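Local coordinates for leucine-rich repeat protein TpLRR (Treponema pallidum, PDB 6MLX) that is of unknown function but, as a secreted, probably periplasmic leucine-rich repeat protein, may well serve as a scaffold for binding other molecules, at residues A[25-30]-A[54-59]; A[31-36]-A[59-64]; A[69-74]-A[97-102]; A[90-95]-A[113-118]. One frame throughout, in Å; residues are numbered along the deposited sequence.

Interaction 1. Residues A[25-30]-A[54-59]; sequences TRYLGK and YGCVSL
R26 and Y54 come no nearer than 8.4 Å between their CA atoms while K30 and S58 close to 5.7 Å, where the end of strand 22-27 and its following turn meet an irregular loop whose residues C56 to L59 form a type I turn. Side chains bridge the wider end. R26 leaves the strand with CG opposite the backbone N (chi1 -174°), bends at the next bond and brings NH1 within 3.1 Å of Y54 O. The N-H points nearly straight at the oxygen (163°), which lies at the edge of the guanidinium, close to its plane; a long, many-donor side chain suits this reach to a loop carbonyl. NH1 also has a weak bond to A52 O. Irregular turns of this kind follow the short strands in a leucine-rich repeat solenoid; here C56 and L59 direct their side chains to the Y27 ring. C56 SG stands at the ring's edge, 4.1 Å from Y27 CD2, a sulfur-aromatic contact, and L59 CD1 reaches the same CD2 at an equal 4.1 Å from an oblique direction. The Y27 ring is buried beside F11 and F53, while its OH bonds to G31 N. At the narrow end S58, small enough to fit against the backbone, sets OG 3.6 Å from K30 CA and bonds to G31 O.

Interaction 2. Residues A[31-36]-A[59-64]; sequences GIAVVL and LVRVSL
I32 O takes two backbone N-H groups, from V60 at 2.9 Å and from R61 at 3.2 Å, and so pins the start of two strands that run parallel, 1° apart. R61 N lies in the plane of the carbonyl, whereas V60 N is tilted from it by 34°, which lets one oxygen serve both. The ladder continues as V34 N to R61 O, S63 N to V34 O and L36 N to S63 O, pairing A33 with R61, V34 with V62 and V35 with S63. Side chains then divide between two faces. On that of V34 and V62, V34 CG2 meets L59 CD2 at 3.7 Å; branched valine suits the extended backbone and fills the core. Farther along, the branch tips of L36 and L64 touch, CD2 to CD2 at 4.0 Å. The opposite face carries A33, V35, R61 and S63. The R61 chain, extended from CG to NE, runs beside I32 and sets NH1 3.6 Å from I32 CD1, with A33 CB at the guanidinium edge; alanine is small enough to leave it that course. Outward from this shell, Y27 and F11 back V34, and I24, V45 and V48 touch L36. Strand 61-63 is the middle of a three-stranded parallel sheet, with 33-35 on one side and 84-86 on the other, the latter bonded through V60 and V62.

Interaction 3. Residues A[69-74]-A[97-102]; sequences RMIGQH and HAFHKC
Successive turns of the leucine-rich repeat coil stack here through the loops that leave strands 70-71 and 93-94, with H74 and H97 side by side. Their rings are almost parallel, 5° between planes with centroids 4.4 Å apart, but slid so far that they barely overlap. What covers the face of H74 is instead H97 CB, 3.4 Å from the ring centroid, a CH-pi contact. Both residues have positive phi and CG opposite the carbonyl carbon (chi1 -61° in H74, -65° in H97), and the two side chains point the same way. A flat ring suits this place, since its face can take H97 CB while a nitrogen still bonds: H74 ND1 is bonded to the D77 carboxylate, which helps to set the ring's rotation. Deeper in, A98 CB packs against I71 CG2 at 4.1 Å and lies 3.8 Å from G72 O; the small methyl permits the close approach of the backbones, whose H74 and A98 CA atoms are 4.0 Å apart. I71 CD1 comes obliquely to F99 CZ. Around the contact, F99 lies between F76 and F122 with rings near parallel to both, and I71 bonds to E93 and R95 through its backbone, joining strand 70-71 to strand 93-94.

Interaction 4. Residues A[90-95]-A[113-118]; sequences GLREIR and SLQVIG
Over one face of the R92 guanidinium lies Q115 CG, 3.8 Å from CZ, and the Q115 amide is stacked with it at 23° between the planes. Bends at chi2 (-95°) and chi3 fold the R92 chain back alongside Q115, which brings its flat group against Q115 CG and the amide. The amide is held in turn by its own segment, since Q115 NE2 donates to S113 O at 3.2 Å, approaching from above that carbonyl plane, while OE1 has a weak bond to K138 NZ. At the edge of another guanidinium, R95 NE and E93 OE2 form a salt bridge of 3.5 Å; the extended E93 chain also lays its CG against V116 CB. The backbones pair as well. R92 O accepts from Q115 N at 2.7 Å and from V116 N, I94 N binds V116 O at 3.0 Å, and G118 N bonds to I94 O at 2.8 Å. G118 has no side chain to crowd R95 there. On the core side L114 CD1 sits 3.9 Å from both L91 CD2 and I94 CG1. Short parallel strands from successive coils, with leucine and isoleucine side chains turned into the interior, are as expected of a leucine-rich repeat solenoid.

In the fold
Interactions 1 and 2, 9 Å apart between centres, share L59 and interleave along the chain at the N-terminal end of the solenoid; interactions 3 and 4 interleave likewise, 10 Å apart, farther along it. The second pair opens after the first has closed, yet they touch, as L64 CD1 packs on I71 CD1. Interactions 1, 3 and 4 reach one mixed sheet through strands 22-27, 70-71, 93-94 and 116-117, whereas interaction 2 belongs to the separate three-stranded parallel sheet. Backbone bonds between R69 and R92 and between I71 and R95 connect 3 with 4. Contacts between successive coils thus build an elongated solenoid, with centres of interactions 1 and 4 already 22 Å apart.

Interaction 1. Residues A[25-30]-A[54-59]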
loop_
_atom_site.group_PDB
_atom_site.type_symbol
_atom_site.label_atom_id
_atom_site.label_comp_id
_atom_site.label_asym_id
_atom_site.label_seq_id
_atom_site.Cartn_x
_atom_site.Cartn_y
_atom_site.Cartn_z
ATOM N N THR A 25 -1.076 18.268 -4.691
ATOM C CA THR A 25 -2.009 17.825 -5.715
ATOM C C THR A 25 -1.321 17.356 -6.988
ATOM O O THR A 25 -1.916 16.572 -7.735
ATOM C CB THR A 25 -3.002 18.944 -6.060
ATOM O OG1 THR A 25 -2.285 20.079 -6.562
ATOM C CG2 THR A 25 -3.757 19.360 -4.827
ATOM N N ARG A 26 -0.101 17.805 -7.261
ATOM C CA ARG A 26 0.567 17.288 -8.447
ATOM C C ARG A 26 2.071 17.491 -8.301
ATOM O O ARG A 26 2.529 18.512 -7.778
ATOM C CB ARG A 26 0.028 17.952 -9.729
ATOM C CG ARG A 26 0.566 17.378 -11.037
ATOM C CD ARG A 26 0.166 15.880 -11.209
ATOM N NE ARG A 26 0.234 15.435 -12.607
ATOM C CZ ARG A 26 0.551 14.199 -13.004
ATOM N NH1 ARG A 26 0.862 13.258 -12.131
ATOM N NH2 ARG A 26 0.571 13.909 -14.297
ATOM N N TYR A 27 2.828 16.487 -8.730
ATOM C CA TYR A 27 4.259 16.622 -8.928
ATOM C C TYR A 27 4.492 16.920 -10.401
ATOM O O TYR A 27 4.031 16.169 -11.269
ATOM C CB TYR A 27 4.997 15.360 -8.492
ATOM C CG TYR A 27 6.456 15.334 -8.896
ATOM C CD1 TYR A 27 7.341 16.308 -8.451
ATOM C CD2 TYR A 27 6.946 14.321 -9.708
ATOM C CE1 TYR A 27 8.675 16.278 -8.810
ATOM C CE2 TYR A 27 8.269 14.278 -10.080
ATOM C CZ TYR A 27 9.132 15.257 -9.632
ATOM O OH TYR A 27 10.448 15.193 -10.005
ATOM N N LEU A 28 5.192 18.019 -10.673
ATOM C CA LEU A 28 5.388 18.501 -12.036
ATOM C C LEU A 28 6.712 18.068 -12.641
ATOM O O LEU A 28 6.806 17.929 -13.867
ATOM C CB LEU A 28 5.293 20.035 -12.069
ATOM C CG LEU A 28 4.021 20.609 -11.430
ATOM C CD1 LEU A 28 4.052 22.136 -11.279
ATOM C CD2 LEU A 28 2.784 20.161 -12.190
ATOM N N GLY A 29 7.730 17.833 -11.826
ATOM C CA GLY A 29 9.046 17.519 -12.341
ATOM C C GLY A 29 9.111 16.124 -12.934
ATOM O O GLY A 29 8.113 15.423 -13.112
ATOM N N LYS A 30 10.331 15.725 -13.275
ATOM C CA LYS A 30 10.598 14.382 -13.786
ATOM C C LYS A 30 11.962 13.917 -13.303
ATOM O O LYS A 30 12.752 13.343 -14.060
ATOM C CB LYS A 30 10.516 14.315 -15.319
ATOM C CG LYS A 30 9.539 15.298 -15.973
ATOM C CD LYS A 30 9.018 14.824 -17.335
ATOM C CE LYS A 30 8.403 15.999 -18.124
ATOM N NZ LYS A 30 6.908 16.040 -17.994
ATOM N N TYR A 54 0.428 10.328 -10.449
ATOM C CA TYR A 54 -0.128 9.416 -11.435
ATOM C C TYR A 54 0.735 9.391 -12.698
ATOM O O TYR A 54 1.008 10.439 -13.295
ATOM C CB TYR A 54 -1.552 9.858 -11.742
ATOM C CG TYR A 54 -2.325 8.984 -12.674
ATOM C CD1 TYR A 54 -3.133 7.958 -12.189
ATOM C CD2 TYR A 54 -2.277 9.193 -14.040
ATOM C CE1 TYR A 54 -3.863 7.155 -13.046
ATOM C CE2 TYR A 54 -3.001 8.392 -14.914
ATOM C CZ TYR A 54 -3.798 7.381 -14.407
ATOM O OH TYR A 54 -4.520 6.582 -15.264
ATOM N N GLY A 55 1.188 8.197 -13.081
ATOM C CA GLY A 55 1.959 8.027 -14.296
ATOM C C GLY A 55 3.370 8.575 -14.290
ATOM O O GLY A 55 3.964 8.724 -15.363
ATOM N N CYS A 56 3.949 8.867 -13.123
ATOM C CA CYS A 56 5.288 9.468 -13.087
ATOM C C CYS A 56 6.334 8.370 -13.262
ATOM O O CYS A 56 7.028 7.961 -12.326
ATOM C CB CYS A 56 5.505 10.246 -11.796
ATOM S SG CYS A 56 4.495 11.744 -11.674
ATOM N N VAL A 57 6.463 7.903 -14.510
ATOM C CA VAL A 57 7.337 6.773 -14.820
ATOM C C VAL A 57 8.810 7.059 -14.577
ATOM O O VAL A 57 9.620 6.126 -14.594
ATOM C CB VAL A 57 7.161 6.315 -16.284
ATOM C CG1 VAL A 57 5.775 5.729 -16.504
ATOM C CG2 VAL A 57 7.442 7.471 -17.252
ATOM N N SER A 58 9.182 8.318 -14.350
ATOM C CA SER A 58 10.575 8.659 -14.101
ATOM C C SER A 58 11.035 8.330 -12.687
ATOM O O SER A 58 12.240 8.188 -12.460
ATOM C CB SER A 58 10.786 10.149 -14.346
ATOM O OG SER A 58 10.012 10.892 -13.417
ATOM N N LEU A 59 10.115 8.234 -11.729
ATOM C CA LEU A 59 10.491 8.173 -10.324
ATOM C C LEU A 59 11.048 6.805 -9.960
ATOM O O LEU A 59 10.493 5.772 -10.350
ATOM C CB LEU A 59 9.291 8.518 -9.442
ATOM C CG LEU A 59 9.144 10.031 -9.302
ATOM C CD1 LEU A 59 7.798 10.421 -8.721
ATOM C CD2 LEU A 59 10.279 10.552 -8.436
#

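Interaction 2. Residues A[31-36]-A[59-64]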
loop_
_atom_site.group_PDB
_atom_site.type_symbol
_atom_site.label_atom_id
_atom_site.label_comp_id
_atom_site.label_asym_id
_atom_site.label_seq_id
_atom_site.Cartn_x
_atom_site.Cartn_y
_atom_site.Cartn_z
ATOM N N GLY A 31 12.273 14.184 -12.036
ATOM C CA GLY A 31 13.506 13.680 -11.467
ATOM C C GLY A 31 13.428 12.186 -11.226
ATOM O O GLY A 31 12.407 11.526 -11.435
ATOM N N ILE A 32 14.548 11.628 -10.787
ATOM C CA ILE A 32 14.545 10.222 -10.410
ATOM C C ILE A 32 14.219 10.044 -8.937
ATOM O O ILE A 32 13.958 8.912 -8.492
ATOM C CB ILE A 32 15.908 9.611 -10.763
ATOM C CG1 ILE A 32 17.014 10.495 -10.187
ATOM C CG2 ILE A 32 16.038 9.506 -12.269
ATOM C CD1 ILE A 32 18.290 9.763 -9.899
ATOM N N ALA A 33 14.198 11.138 -8.176
ATOM C CA ALA A 33 14.068 11.105 -6.727
ATOM C C ALA A 33 13.397 12.391 -6.275
ATOM O O ALA A 33 13.860 13.489 -6.610
ATOM C CB ALA A 33 15.439 10.946 -6.054
ATOM N N VAL A 34 12.298 12.240 -5.542
ATOM C CA VAL A 34 11.591 13.334 -4.894
ATOM C C VAL A 34 11.723 13.130 -3.392
ATOM O O VAL A 34 11.539 12.012 -2.895
ATOM C CB VAL A 34 10.112 13.374 -5.329
ATOM C CG1 VAL A 34 9.274 14.286 -4.428
ATOM C CG2 VAL A 34 10.013 13.812 -6.768
ATOM N N VAL A 35 12.127 14.182 -2.690
ATOM C CA VAL A 35 12.004 14.258 -1.243
ATOM C C VAL A 35 10.933 15.309 -0.990
ATOM O O VAL A 35 11.194 16.515 -1.081
ATOM C CB VAL A 35 13.322 14.616 -0.550
ATOM C CG1 VAL A 35 13.097 14.731 0.955
ATOM C CG2 VAL A 35 14.396 13.583 -0.861
ATOM N N LEU A 36 9.721 14.847 -0.715
ATOM C CA LEU A 36 8.605 15.744 -0.482
ATOM C C LEU A 36 8.900 16.658 0.702
ATOM O O LEU A 36 9.193 16.159 1.804
ATOM C CB LEU A 36 7.343 14.943 -0.199
ATOM C CG LEU A 36 6.080 15.771 -0.316
ATOM C CD1 LEU A 36 5.883 16.065 -1.784
ATOM C CD2 LEU A 36 4.886 15.029 0.280
ATOM N N LEU A 59 10.115 8.234 -11.729
ATOM C CA LEU A 59 10.491 8.173 -10.324
ATOM C C LEU A 59 11.048 6.805 -9.960
ATOM O O LEU A 59 10.493 5.772 -10.350
ATOM C CB LEU A 59 9.291 8.518 -9.442
ATOM C CG LEU A 59 9.144 10.031 -9.302
ATOM C CD1 LEU A 59 7.798 10.421 -8.721
ATOM C CD2 LEU A 59 10.279 10.552 -8.436
ATOM N N VAL A 60 12.160 6.817 -9.224
ATOM C CA VAL A 60 12.766 5.618 -8.669
ATOM C C VAL A 60 12.634 5.579 -7.150
ATOM O O VAL A 60 12.433 4.512 -6.565
ATOM C CB VAL A 60 14.248 5.528 -9.103
ATOM C CG1 VAL A 60 14.983 4.366 -8.419
ATOM C CG2 VAL A 60 14.342 5.401 -10.617
ATOM N N ARG A 61 12.728 6.738 -6.499
ATOM C CA ARG A 61 12.653 6.841 -5.049
ATOM C C ARG A 61 11.816 8.057 -4.680
ATOM O O ARG A 61 11.955 9.128 -5.282
ATOM C CB ARG A 61 14.049 6.971 -4.406
ATOM C CG ARG A 61 15.089 5.968 -4.855
ATOM C CD ARG A 61 16.481 6.599 -4.772
ATOM N NE ARG A 61 17.423 5.993 -5.708
ATOM C CZ ARG A 61 18.020 6.663 -6.696
ATOM N NH1 ARG A 61 17.773 7.964 -6.866
ATOM N NH2 ARG A 61 18.864 6.034 -7.513
ATOM N N VAL A 62 10.940 7.877 -3.695
ATOM C CA VAL A 62 10.113 8.942 -3.144
ATOM C C VAL A 62 10.281 8.911 -1.634
ATOM O O VAL A 62 10.248 7.836 -1.023
ATOM C CB VAL A 62 8.632 8.769 -3.529
ATOM C CG1 VAL A 62 7.765 9.794 -2.810
ATOM C CG2 VAL A 62 8.454 8.883 -5.036
ATOM N N SER A 63 10.478 10.074 -1.029
ATOM C CA SER A 63 10.553 10.181 0.420
ATOM C C SER A 63 9.436 11.099 0.886
ATOM O O SER A 63 9.304 12.220 0.386
ATOM C CB SER A 63 11.926 10.706 0.859
ATOM O OG SER A 63 11.939 11.031 2.242
ATOM N N LEU A 64 8.633 10.622 1.829
ATOM C CA LEU A 64 7.571 11.467 2.353
ATOM C C LEU A 64 7.897 11.914 3.777
ATOM O O LEU A 64 8.480 11.144 4.549
ATOM C CB LEU A 64 6.227 10.729 2.347
ATOM C CG LEU A 64 5.886 10.075 1.001
ATOM C CD1 LEU A 64 4.576 9.287 1.065
ATOM C CD2 LEU A 64 5.809 11.133 -0.078
#

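Interaction 3. Residues A[69-74]-A[97-102]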
loop_
_atom_site.group_PDB
_atom_site.type_symbol
_atom_site.label_atom_id
_atom_site.label_comp_id
_atom_site.label_asym_id
_atom_site.label_seq_id
_atom_site.Cartn_x
_atom_site.Cartn_y
_atom_site.Cartn_z
ATOM N N ARG A 69 -0.186 12.436 6.499
ATOM C CA ARG A 69 -1.144 11.579 7.172
ATOM C C ARG A 69 -1.897 10.670 6.214
ATOM O O ARG A 69 -2.405 9.626 6.640
ATOM C CB ARG A 69 -2.161 12.441 7.932
ATOM C CG ARG A 69 -1.565 13.319 9.018
ATOM C CD ARG A 69 -1.329 12.498 10.289
ATOM N NE ARG A 69 -0.788 13.282 11.406
ATOM C CZ ARG A 69 0.512 13.419 11.685
ATOM N NH1 ARG A 69 1.435 12.836 10.920
ATOM N NH2 ARG A 69 0.901 14.163 12.722
ATOM N N MET A 70 -1.958 11.035 4.938
ATOM C CA MET A 70 -2.901 10.445 4.002
ATOM C C MET A 70 -2.278 10.369 2.613
ATOM O O MET A 70 -1.709 11.355 2.133
ATOM C CB MET A 70 -4.183 11.282 3.960
ATOM C CG MET A 70 -4.947 11.165 2.658
ATOM S SD MET A 70 -5.835 9.627 2.708
ATOM C CE MET A 70 -7.034 10.023 3.978
ATOM N N ILE A 71 -2.396 9.213 1.966
ATOM C CA ILE A 71 -2.046 9.053 0.557
ATOM C C ILE A 71 -3.329 8.729 -0.198
ATOM O O ILE A 71 -3.958 7.692 0.054
ATOM C CB ILE A 71 -0.979 7.968 0.346
ATOM C CG1 ILE A 71 0.319 8.365 1.054
ATOM C CG2 ILE A 71 -0.731 7.720 -1.143
ATOM C CD1 ILE A 71 1.407 7.318 0.985
ATOM N N GLY A 72 -3.727 9.625 -1.110
ATOM C CA GLY A 72 -5.017 9.538 -1.771
ATOM C C GLY A 72 -5.078 8.499 -2.881
ATOM O O GLY A 72 -4.095 7.854 -3.239
ATOM N N GLN A 73 -6.274 8.354 -3.448
ATOM C CA GLN A 73 -6.513 7.280 -4.406
ATOM C C GLN A 73 -5.657 7.455 -5.658
ATOM O O GLN A 73 -5.428 8.571 -6.129
ATOM C CB GLN A 73 -7.996 7.224 -4.786
ATOM C CG GLN A 73 -8.466 8.441 -5.583
ATOM C CD GLN A 73 -9.693 8.157 -6.431
ATOM O OE1 GLN A 73 -10.624 7.502 -5.977
ATOM N NE2 GLN A 73 -9.704 8.660 -7.674
ATOM N N HIS A 74 -5.157 6.334 -6.179
ATOM C CA HIS A 74 -4.342 6.326 -7.396
ATOM C C HIS A 74 -3.157 7.292 -7.301
ATOM O O HIS A 74 -2.662 7.767 -8.325
ATOM C CB HIS A 74 -5.183 6.660 -8.644
ATOM C CG HIS A 74 -6.297 5.693 -8.934
ATOM N ND1 HIS A 74 -6.140 4.599 -9.760
ATOM C CD2 HIS A 74 -7.595 5.686 -8.550
ATOM C CE1 HIS A 74 -7.285 3.944 -9.844
ATOM N NE2 HIS A 74 -8.182 4.578 -9.112
ATOM N N HIS A 97 -6.077 1.939 -4.839
ATOM C CA HIS A 97 -5.221 1.924 -6.026
ATOM C C HIS A 97 -3.969 2.775 -5.879
ATOM O O HIS A 97 -3.309 3.060 -6.881
ATOM C CB HIS A 97 -5.992 2.374 -7.287
ATOM C CG HIS A 97 -7.105 1.453 -7.682
ATOM N ND1 HIS A 97 -8.375 1.562 -7.164
ATOM C CD2 HIS A 97 -7.136 0.401 -8.538
ATOM C CE1 HIS A 97 -9.142 0.618 -7.679
ATOM N NE2 HIS A 97 -8.415 -0.099 -8.519
ATOM N N ALA A 98 -3.614 3.191 -4.661
ATOM C CA ALA A 98 -2.559 4.190 -4.506
ATOM C C ALA A 98 -1.247 3.760 -5.156
ATOM O O ALA A 98 -0.498 4.611 -5.644
ATOM C CB ALA A 98 -2.322 4.503 -3.034
ATOM N N PHE A 99 -0.951 2.457 -5.182
ATOM C CA PHE A 99 0.272 1.952 -5.803
ATOM C C PHE A 99 -0.042 0.946 -6.898
ATOM O O PHE A 99 0.752 0.044 -7.182
ATOM C CB PHE A 99 1.204 1.344 -4.759
ATOM C CG PHE A 99 1.706 2.342 -3.764
ATOM C CD1 PHE A 99 2.770 3.175 -4.082
ATOM C CD2 PHE A 99 1.098 2.469 -2.521
ATOM C CE1 PHE A 99 3.238 4.108 -3.179
ATOM C CE2 PHE A 99 1.563 3.402 -1.599
ATOM C CZ PHE A 99 2.637 4.228 -1.936
ATOM N N HIS A 100 -1.205 1.098 -7.520
ATOM C CA HIS A 100 -1.588 0.231 -8.623
ATOM C C HIS A 100 -0.522 0.271 -9.718
ATOM O O HIS A 100 -0.033 1.341 -10.092
ATOM C CB HIS A 100 -2.969 0.667 -9.141
ATOM C CG HIS A 100 -3.409 -0.033 -10.390
ATOM N ND1 HIS A 100 -3.840 -1.343 -10.404
ATOM C CD2 HIS A 100 -3.488 0.403 -11.669
ATOM C CE1 HIS A 100 -4.157 -1.686 -11.640
ATOM N NE2 HIS A 100 -3.958 -0.641 -12.426
ATOM N N LYS A 101 -0.119 -0.917 -10.183
ATOM C CA LYS A 101 0.861 -1.078 -11.266
ATOM C C LYS A 101 2.225 -0.474 -10.936
ATOM O O LYS A 101 2.946 -0.031 -11.838
ATOM C CB LYS A 101 0.359 -0.484 -12.588
ATOM C CG LYS A 101 -0.735 -1.267 -13.276
ATOM C CD LYS A 101 -1.170 -0.536 -14.544
ATOM C CE LYS A 101 -1.049 -1.445 -15.755
ATOM N NZ LYS A 101 -2.134 -2.480 -15.671
ATOM N N CYS A 102 2.607 -0.432 -9.656
ATOM C CA CYS A 102 3.973 -0.045 -9.302
ATOM C C CYS A 102 4.821 -1.317 -9.367
ATOM O O CYS A 102 5.149 -1.954 -8.356
ATOM C CB CYS A 102 4.025 0.630 -7.939
ATOM S SG CYS A 102 3.380 2.314 -7.930
#

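Interaction 4. Residues A[90-95]-A[113-118]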
loop_
_atom_site.group_PDB
_atom_site.type_symbol
_atom_site.label_atom_id
_atom_site.label_comp_id
_atom_site.label_asym_id
_atom_site.label_seq_id
_atom_site.Cartn_x
_atom_site.Cartn_y
_atom_site.Cartn_z
ATOM N N GLY A 90 4.098 9.410 10.338
ATOM C CA GLY A 90 2.760 9.969 10.493
ATOM C C GLY A 90 1.664 9.287 9.673
ATOM O O GLY A 90 0.484 9.558 9.927
ATOM N N LEU A 91 2.009 8.415 8.719
ATOM C CA LEU A 91 1.004 7.936 7.768
ATOM C C LEU A 91 -0.099 7.130 8.465
ATOM O O LEU A 91 0.177 6.217 9.248
ATOM C CB LEU A 91 1.662 7.098 6.670
ATOM C CG LEU A 91 0.696 6.551 5.606
ATOM C CD1 LEU A 91 0.059 7.674 4.782
ATOM C CD2 LEU A 91 1.394 5.554 4.695
ATOM N N ARG A 92 -1.357 7.488 8.181
ATOM C CA ARG A 92 -2.529 6.820 8.744
ATOM C C ARG A 92 -3.333 6.018 7.737
ATOM O O ARG A 92 -3.926 5.005 8.115
ATOM C CB ARG A 92 -3.488 7.834 9.387
ATOM C CG ARG A 92 -2.810 8.986 10.104
ATOM C CD ARG A 92 -2.680 8.690 11.588
ATOM N NE ARG A 92 -4.017 8.679 12.158
ATOM C CZ ARG A 92 -4.344 7.941 13.202
ATOM N NH1 ARG A 92 -3.412 7.181 13.779
ATOM N NH2 ARG A 92 -5.588 7.974 13.674
ATOM N N GLU A 93 -3.397 6.456 6.477
ATOM C CA GLU A 93 -4.298 5.856 5.501
ATOM C C GLU A 93 -3.682 5.904 4.109
ATOM O O GLU A 93 -3.072 6.904 3.718
ATOM C CB GLU A 93 -5.658 6.564 5.478
ATOM C CG GLU A 93 -6.660 5.983 4.460
ATOM C CD GLU A 93 -8.062 6.560 4.623
ATOM O OE1 GLU A 93 -8.220 7.466 5.451
ATOM O OE2 GLU A 93 -9.015 6.106 3.946
ATOM N N ILE A 94 -3.859 4.816 3.367
ATOM C CA ILE A 94 -3.487 4.726 1.960
ATOM C C ILE A 94 -4.760 4.355 1.213
ATOM O O ILE A 94 -5.312 3.266 1.421
ATOM C CB ILE A 94 -2.380 3.690 1.720
ATOM C CG1 ILE A 94 -1.143 4.014 2.548
ATOM C CG2 ILE A 94 -2.026 3.625 0.251
ATOM C CD1 ILE A 94 -0.052 2.980 2.447
ATOM N N ARG A 95 -5.231 5.256 0.349
ATOM C CA ARG A 95 -6.509 5.079 -0.321
ATOM C C ARG A 95 -6.368 4.181 -1.554
ATOM O O ARG A 95 -5.272 3.770 -1.946
ATOM C CB ARG A 95 -7.115 6.438 -0.667
ATOM C CG ARG A 95 -7.518 7.193 0.576
ATOM C CD ARG A 95 -8.431 8.364 0.322
ATOM N NE ARG A 95 -9.092 8.717 1.579
ATOM C CZ ARG A 95 -9.576 9.922 1.867
ATOM N NH1 ARG A 95 -9.456 10.907 0.988
ATOM N NH2 ARG A 95 -10.149 10.138 3.049
ATOM N N SER A 113 2.038 3.759 12.514
ATOM C CA SER A 113 0.819 4.547 12.574
ATOM C C SER A 113 -0.250 4.134 11.558
ATOM O O SER A 113 -1.383 4.628 11.644
ATOM C CB SER A 113 1.155 6.019 12.358
ATOM O OG SER A 113 1.938 6.171 11.171
ATOM N N LEU A 114 0.067 3.259 10.605
ATOM C CA LEU A 114 -0.855 2.981 9.506
ATOM C C LEU A 114 -2.129 2.294 10.011
ATOM O O LEU A 114 -2.069 1.229 10.637
ATOM C CB LEU A 114 -0.160 2.119 8.453
ATOM C CG LEU A 114 -0.931 1.859 7.157
ATOM C CD1 LEU A 114 -1.170 3.165 6.392
ATOM C CD2 LEU A 114 -0.236 0.813 6.284
ATOM N N GLN A 115 -3.283 2.891 9.710
ATOM C CA GLN A 115 -4.591 2.390 10.129
ATOM C C GLN A 115 -5.344 1.657 9.020
ATOM O O GLN A 115 -5.958 0.610 9.279
ATOM C CB GLN A 115 -5.484 3.541 10.622
ATOM C CG GLN A 115 -4.893 4.442 11.714
ATOM C CD GLN A 115 -4.852 3.754 13.058
ATOM O OE1 GLN A 115 -5.888 3.345 13.599
ATOM N NE2 GLN A 115 -3.654 3.602 13.599
ATOM N N VAL A 116 -5.323 2.196 7.799
ATOM C CA VAL A 116 -6.269 1.845 6.743
ATOM C C VAL A 116 -5.513 1.640 5.434
ATOM O O VAL A 116 -4.735 2.505 5.018
ATOM C CB VAL A 116 -7.349 2.937 6.563
ATOM C CG1 VAL A 116 -8.293 2.606 5.385
ATOM C CG2 VAL A 116 -8.142 3.137 7.854
ATOM N N ILE A 117 -5.756 0.501 4.788
ATOM C CA ILE A 117 -5.304 0.222 3.431
ATOM C C ILE A 117 -6.549 -0.015 2.576
ATOM O O ILE A 117 -7.325 -0.941 2.846
ATOM C CB ILE A 117 -4.355 -0.989 3.390
ATOM C CG1 ILE A 117 -3.112 -0.717 4.256
ATOM C CG2 ILE A 117 -3.973 -1.298 1.949
ATOM C CD1 ILE A 117 -2.130 -1.882 4.372
ATOM N N GLY A 118 -6.747 0.826 1.563
ATOM C CA GLY A 118 -7.940 0.749 0.739
ATOM C C GLY A 118 -7.907 -0.426 -0.225
ATOM O O GLY A 118 -6.968 -1.221 -0.262
#